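Local coordinates for DUF7790 domain-containing protein (Leptospira interrogans serogroup Icterohaemorrhagiae serovar copenhageni, PDB 6ULO), which is of unknown function but carries a domain assigned to the NADP-Rossmann clan and is probably membrane-anchored in its full-length form, at residues T46-P58 with S265-Y278. Residues are numbered along the deposited sequence; the frame is centred on the assembly and turned at random.
Sequences TVSNEDRLDLLIP and SPGSEISTDRGFHY
Asp-51 reaches into the loop 268-272 and presents both carboxylate oxygens to Ser-271. Asp-51 OD1 accepts from Ser-271 OG at 2.5 Å and Asp-51 OD2 from Ser-271 N at 2.7 Å, each through its syn lone pair. Arg-156 of helix 139-166 completes a salt bridge to OD1, which would be expected to stabilise the negative charge. Beside this pair, a water bridges Asn-49 O, Asp-51 N and Ser-268 O.

One residue on, Arg-52 also points at the second segment, but toward Ser-265 and Pro-266. Its chain, bent at chi2 (-58°) and chi3 (-44°), bends round Pro-266 O, which Arg-52 NH1 meets at 2.9 Å in the guanidinium plane, the N-H...O angle 163°. The side-on grip of NE and NH2 on the Asp-54 carboxylate fixes the rotation of this plane, while Tyr-167 adds a cation-pi contact.

The Tyr-278 hydroxyl OH accepts from Arg-52 N at 3.0 Å; Arg-52 O lies over one ring face and Leu-53 CD2 meets the ring edge. Phe-276, preceded by a cis peptide bond, takes Glu-50 CG over one ring face in a CH-pi contact, 4.3 Å from the ring centroid. Beyond CG the extended Glu-50 chain carries its carboxylate to Tyr-222, Ser-224 and Thr-254. The contact thus packs two loops, leading into helix 57-60 and strand 277-282, at the start of an inner strand of a mixed eight-stranded sheet, consistent with a Rossmann-like alpha/beta fold.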
loop_
_atom_site.group_PDB
_atom_site.type_symbol
_atom_site.label_atom_id
_atom_site.label_comp_id
_atom_site.label_asym_id
_atom_site.label_seq_id
_atom_site.Cartn_x
_atom_site.Cartn_y
_atom_site.Cartn_z
ATOM N N THR A 46 2.039 -3.366 11.708
ATOM C CA THR A 46 3.014 -3.297 10.624
ATOM C C THR A 46 2.858 -4.418 9.606
ATOM O O THR A 46 3.680 -4.524 8.689
ATOM C CB THR A 46 4.452 -3.331 11.167
ATOM O OG1 THR A 46 4.716 -4.609 11.783
ATOM C CG2 THR A 46 4.683 -2.214 12.170
ATOM N N VAL A 47 1.824 -5.254 9.730
ATOM C CA VAL A 47 1.582 -6.319 8.771
ATOM C C VAL A 47 0.135 -6.311 8.336
ATOM O O VAL A 47 -0.761 -5.922 9.094
ATOM C CB VAL A 47 1.944 -7.726 9.293
ATOM C CG1 VAL A 47 3.431 -7.851 9.497
ATOM C CG2 VAL A 47 1.152 -8.060 10.552
ATOM N N SER A 48 -0.080 -6.776 7.114
ATOM C CA SER A 48 -1.404 -7.071 6.611
ATOM C C SER A 48 -1.904 -8.417 7.149
ATOM O O SER A 48 -1.121 -9.312 7.495
ATOM C CB SER A 48 -1.322 -7.173 5.084
ATOM O OG SER A 48 -2.590 -7.456 4.498
ATOM N N ASN A 49 -3.227 -8.554 7.222
ATOM C CA ASN A 49 -3.873 -9.830 7.519
ATOM C C ASN A 49 -4.786 -10.260 6.379
ATOM O O ASN A 49 -5.696 -11.066 6.597
ATOM C CB ASN A 49 -4.618 -9.751 8.850
ATOM C CG ASN A 49 -5.694 -8.657 8.848
ATOM O OD1 ASN A 49 -5.848 -7.922 7.869
ATOM N ND2 ASN A 49 -6.445 -8.552 9.936
ATOM N N GLU A 50 -4.542 -9.769 5.160
ATOM C CA GLU A 50 -5.314 -10.096 3.962
ATOM C C GLU A 50 -4.596 -11.236 3.245
ATOM O O GLU A 50 -3.508 -11.037 2.694
ATOM C CB GLU A 50 -5.426 -8.844 3.081
ATOM C CG GLU A 50 -6.212 -7.762 3.865
ATOM C CD GLU A 50 -6.157 -6.334 3.272
ATOM O OE1 GLU A 50 -5.432 -6.121 2.268
ATOM O OE2 GLU A 50 -6.865 -5.419 3.805
ATOM N N ASP A 51 -5.205 -12.424 3.218
ATOM C CA ASP A 51 -4.549 -13.640 2.740
ATOM C C ASP A 51 -4.853 -14.001 1.294
ATOM O O ASP A 51 -4.331 -15.013 0.805
ATOM C CB ASP A 51 -4.927 -14.847 3.602
ATOM C CG ASP A 51 -4.479 -14.702 5.032
ATOM O OD1 ASP A 51 -3.431 -14.069 5.268
ATOM O OD2 ASP A 51 -5.202 -15.181 5.942
ATOM N N ARG A 52 -5.683 -13.232 0.585
ATOM C CA ARG A 52 -6.046 -13.568 -0.776
ATOM C C ARG A 52 -5.809 -12.399 -1.709
ATOM O O ARG A 52 -6.562 -12.185 -2.657
ATOM C CB ARG A 52 -7.478 -14.109 -0.879
ATOM C CG ARG A 52 -7.677 -15.469 -0.163
ATOM C CD ARG A 52 -6.744 -16.572 -0.695
ATOM N NE ARG A 52 -6.637 -16.622 -2.149
ATOM C CZ ARG A 52 -7.537 -17.169 -2.976
ATOM N NH1 ARG A 52 -8.665 -17.698 -2.504
ATOM N NH2 ARG A 52 -7.313 -17.173 -4.294
ATOM N N LEU A 53 -4.693 -11.682 -1.519
ATOM C CA LEU A 53 -4.375 -10.583 -2.424
ATOM C C LEU A 53 -4.175 -11.070 -3.844
ATOM O O LEU A 53 -4.303 -10.279 -4.778
ATOM C CB LEU A 53 -3.148 -9.819 -1.931
ATOM C CG LEU A 53 -3.376 -9.102 -0.603
ATOM C CD1 LEU A 53 -2.026 -8.722 0.027
ATOM C CD2 LEU A 53 -4.261 -7.864 -0.809
ATOM N N ASP A 54 -3.863 -12.364 -4.036
ATOM C CA ASP A 54 -3.712 -12.873 -5.383
ATOM C C ASP A 54 -4.972 -12.718 -6.224
ATOM O O ASP A 54 -4.878 -12.702 -7.456
ATOM C CB ASP A 54 -3.292 -14.351 -5.370
ATOM C CG ASP A 54 -4.249 -15.250 -4.599
ATOM O OD1 ASP A 54 -4.462 -15.018 -3.378
ATOM O OD2 ASP A 54 -4.784 -16.196 -5.211
ATOM N N LEU A 55 -6.149 -12.593 -5.597
ATOM C CA LEU A 55 -7.362 -12.350 -6.378
ATOM C C LEU A 55 -7.285 -11.038 -7.142
ATOM O O LEU A 55 -8.033 -10.838 -8.100
ATOM C CB LEU A 55 -8.581 -12.325 -5.466
ATOM C CG LEU A 55 -8.873 -13.665 -4.779
ATOM C CD1 LEU A 55 -9.989 -13.446 -3.743
ATOM C CD2 LEU A 55 -9.277 -14.734 -5.798
ATOM N N LEU A 56 -6.405 -10.127 -6.733
ATOM C CA LEU A 56 -6.275 -8.838 -7.405
ATOM C C LEU A 56 -5.487 -8.925 -8.696
ATOM O O LEU A 56 -5.572 -7.993 -9.507
ATOM C CB LEU A 56 -5.556 -7.860 -6.481
ATOM C CG LEU A 56 -6.268 -7.552 -5.164
ATOM C CD1 LEU A 56 -5.368 -6.725 -4.284
ATOM C CD2 LEU A 56 -7.626 -6.873 -5.406
ATOM N N ILE A 57 -4.668 -9.979 -8.881
ATOM C CA ILE A 57 -3.734 -10.011 -10.009
ATOM C C ILE A 57 -4.365 -9.633 -11.343
ATOM O O ILE A 57 -3.826 -8.758 -12.022
ATOM C CB ILE A 57 -2.971 -11.336 -10.051
ATOM C CG1 ILE A 57 -2.073 -11.480 -8.816
ATOM C CG2 ILE A 57 -2.148 -11.419 -11.367
ATOM C CD1 ILE A 57 -1.505 -12.891 -8.666
ATOM N N PRO A 58 -5.463 -10.237 -11.778
ATOM C CA PRO A 58 -5.977 -9.903 -13.119
ATOM C C PRO A 58 -6.468 -8.477 -13.228
ATOM O O PRO A 58 -6.515 -7.949 -14.343
ATOM C CB PRO A 58 -7.121 -10.902 -13.346
ATOM C CG PRO A 58 -7.337 -11.614 -12.046
ATOM C CD PRO A 58 -6.148 -11.394 -11.162
ATOM N N SER A 265 -13.256 -14.368 1.136
ATOM C CA SER A 265 -12.605 -15.244 0.178
ATOM C C SER A 265 -12.191 -16.555 0.836
ATOM O O SER A 265 -11.748 -16.554 1.994
ATOM C CB SER A 265 -11.351 -14.561 -0.371
ATOM O OG SER A 265 -11.703 -13.298 -0.906
ATOM N N PRO A 266 -12.321 -17.679 0.130
ATOM C CA PRO A 266 -11.736 -18.930 0.624
ATOM C C PRO A 266 -10.264 -18.733 0.975
ATOM O O PRO A 266 -9.494 -18.112 0.227
ATOM C CB PRO A 266 -11.909 -19.898 -0.562
ATOM C CG PRO A 266 -12.903 -19.299 -1.442
ATOM C CD PRO A 266 -12.861 -17.808 -1.229
ATOM N N GLY A 267 -9.867 -19.253 2.138
ATOM C CA GLY A 267 -8.509 -19.117 2.593
ATOM C C GLY A 267 -8.268 -17.937 3.498
ATOM O O GLY A 267 -7.153 -17.786 3.989
ATOM N N SER A 268 -9.291 -17.105 3.751
ATOM C CA SER A 268 -9.111 -15.914 4.580
ATOM C C SER A 268 -8.736 -16.252 6.015
ATOM O O SER A 268 -8.274 -15.370 6.750
ATOM C CB SER A 268 -10.397 -15.087 4.622
ATOM O OG SER A 268 -10.679 -14.495 3.385
ATOM N N GLU A 269 -8.966 -17.492 6.443
ATOM C CA GLU A 269 -8.875 -17.858 7.844
ATOM C C GLU A 269 -7.448 -17.987 8.351
ATOM O O GLU A 269 -7.268 -18.198 9.557
ATOM C CB GLU A 269 -9.587 -19.195 8.073
ATOM C CG GLU A 269 -8.866 -20.417 7.459
ATOM C CD GLU A 269 -9.152 -20.634 5.976
ATOM O OE1 GLU A 269 -9.976 -19.895 5.387
ATOM O OE2 GLU A 269 -8.532 -21.570 5.392
ATOM N N ILE A 270 -6.438 -17.882 7.481
ATOM C CA ILE A 270 -5.055 -18.060 7.927
ATOM C C ILE A 270 -4.649 -16.959 8.908
ATOM O O ILE A 270 -4.124 -17.235 9.996
ATOM C CB ILE A 270 -4.087 -18.153 6.732
ATOM C CG1 ILE A 270 -4.474 -19.305 5.804
ATOM C CG2 ILE A 270 -2.677 -18.309 7.236
ATOM C CD1 ILE A 270 -4.270 -20.672 6.388
ATOM N N SER A 271 -4.895 -15.695 8.549
ATOM C CA SER A 271 -4.394 -14.571 9.318
ATOM C C SER A 271 -5.464 -13.864 10.130
ATOM O O SER A 271 -5.121 -12.989 10.936
ATOM C CB SER A 271 -3.718 -13.534 8.399
ATOM O OG SER A 271 -2.618 -14.067 7.680
ATOM N N THR A 272 -6.739 -14.171 9.916
ATOM C CA THR A 272 -7.798 -13.451 10.620
ATOM C C THR A 272 -9.035 -14.326 10.700
ATOM O O THR A 272 -9.250 -15.203 9.866
ATOM C CB THR A 272 -8.168 -12.128 9.934
ATOM O OG1 THR A 272 -9.073 -11.391 10.773
ATOM C CG2 THR A 272 -8.849 -12.377 8.585
ATOM N N ASP A 273 -9.868 -14.040 11.695
ATOM C CA ASP A 273 -11.199 -14.625 11.775
ATOM C C ASP A 273 -12.307 -13.632 11.425
ATOM O O ASP A 273 -13.486 -13.948 11.619
ATOM C CB ASP A 273 -11.443 -15.295 13.134
ATOM C CG ASP A 273 -11.412 -14.317 14.280
ATOM O OD1 ASP A 273 -11.122 -13.123 14.039
ATOM O OD2 ASP A 273 -11.673 -14.749 15.432
ATOM N N ARG A 274 -11.968 -12.451 10.897
ATOM C CA ARG A 274 -12.983 -11.459 10.531
ATOM C C ARG A 274 -12.558 -10.813 9.216
ATOM O O ARG A 274 -11.743 -9.892 9.210
ATOM C CB ARG A 274 -13.138 -10.412 11.624
ATOM N N GLY A 275 -13.132 -11.256 8.106
ATOM C CA GLY A 275 -12.749 -10.767 6.796
ATOM C C GLY A 275 -12.109 -11.874 5.985
ATOM O O GLY A 275 -11.919 -12.985 6.457
ATOM N N PHE A 276 -11.840 -11.598 4.714
ATOM C CA PHE A 276 -12.103 -10.343 4.024
ATOM C C PHE A 276 -12.720 -10.655 2.671
ATOM O O PHE A 276 -12.484 -11.732 2.084
ATOM C CB PHE A 276 -10.781 -9.565 3.786
ATOM C CG PHE A 276 -10.233 -8.957 5.017
ATOM C CD1 PHE A 276 -10.761 -7.769 5.515
ATOM C CD2 PHE A 276 -9.198 -9.575 5.692
ATOM C CE1 PHE A 276 -10.266 -7.223 6.689
ATOM C CE2 PHE A 276 -8.694 -9.040 6.845
ATOM C CZ PHE A 276 -9.234 -7.872 7.352
ATOM N N HIS A 277 -13.506 -9.697 2.180
ATOM C CA HIS A 277 -13.942 -9.651 0.794
ATOM C C HIS A 277 -13.175 -8.522 0.111
ATOM O O HIS A 277 -12.943 -7.470 0.720
ATOM C CB HIS A 277 -15.459 -9.393 0.764
ATOM C CG HIS A 277 -16.065 -9.455 -0.600
ATOM N ND1 HIS A 277 -16.689 -10.594 -1.080
ATOM C CD2 HIS A 277 -16.207 -8.514 -1.562
ATOM C CE1 HIS A 277 -17.157 -10.350 -2.294
ATOM N NE2 HIS A 277 -16.886 -9.091 -2.607
ATOM N N TYR A 278 -12.744 -8.752 -1.131
ATOM C CA TYR A 278 -11.874 -7.824 -1.851
ATOM C C TYR A 278 -12.718 -7.018 -2.824
ATOM O O TYR A 278 -13.747 -7.500 -3.319
ATOM C CB TYR A 278 -10.770 -8.630 -2.588
ATOM C CG TYR A 278 -9.874 -9.298 -1.583
ATOM C CD1 TYR A 278 -8.636 -8.749 -1.247
ATOM C CD2 TYR A 278 -10.277 -10.466 -0.912
ATOM C CE1 TYR A 278 -7.849 -9.337 -0.266
ATOM C CE2 TYR A 278 -9.503 -11.049 0.073
ATOM C CZ TYR A 278 -8.283 -10.479 0.383
ATOM O OH TYR A 278 -7.512 -11.034 1.368
HETATM O O HOH W 1 -7.336 -12.880 5.343
HETATM O O HOH W 2 -5.285 -10.393 12.202
#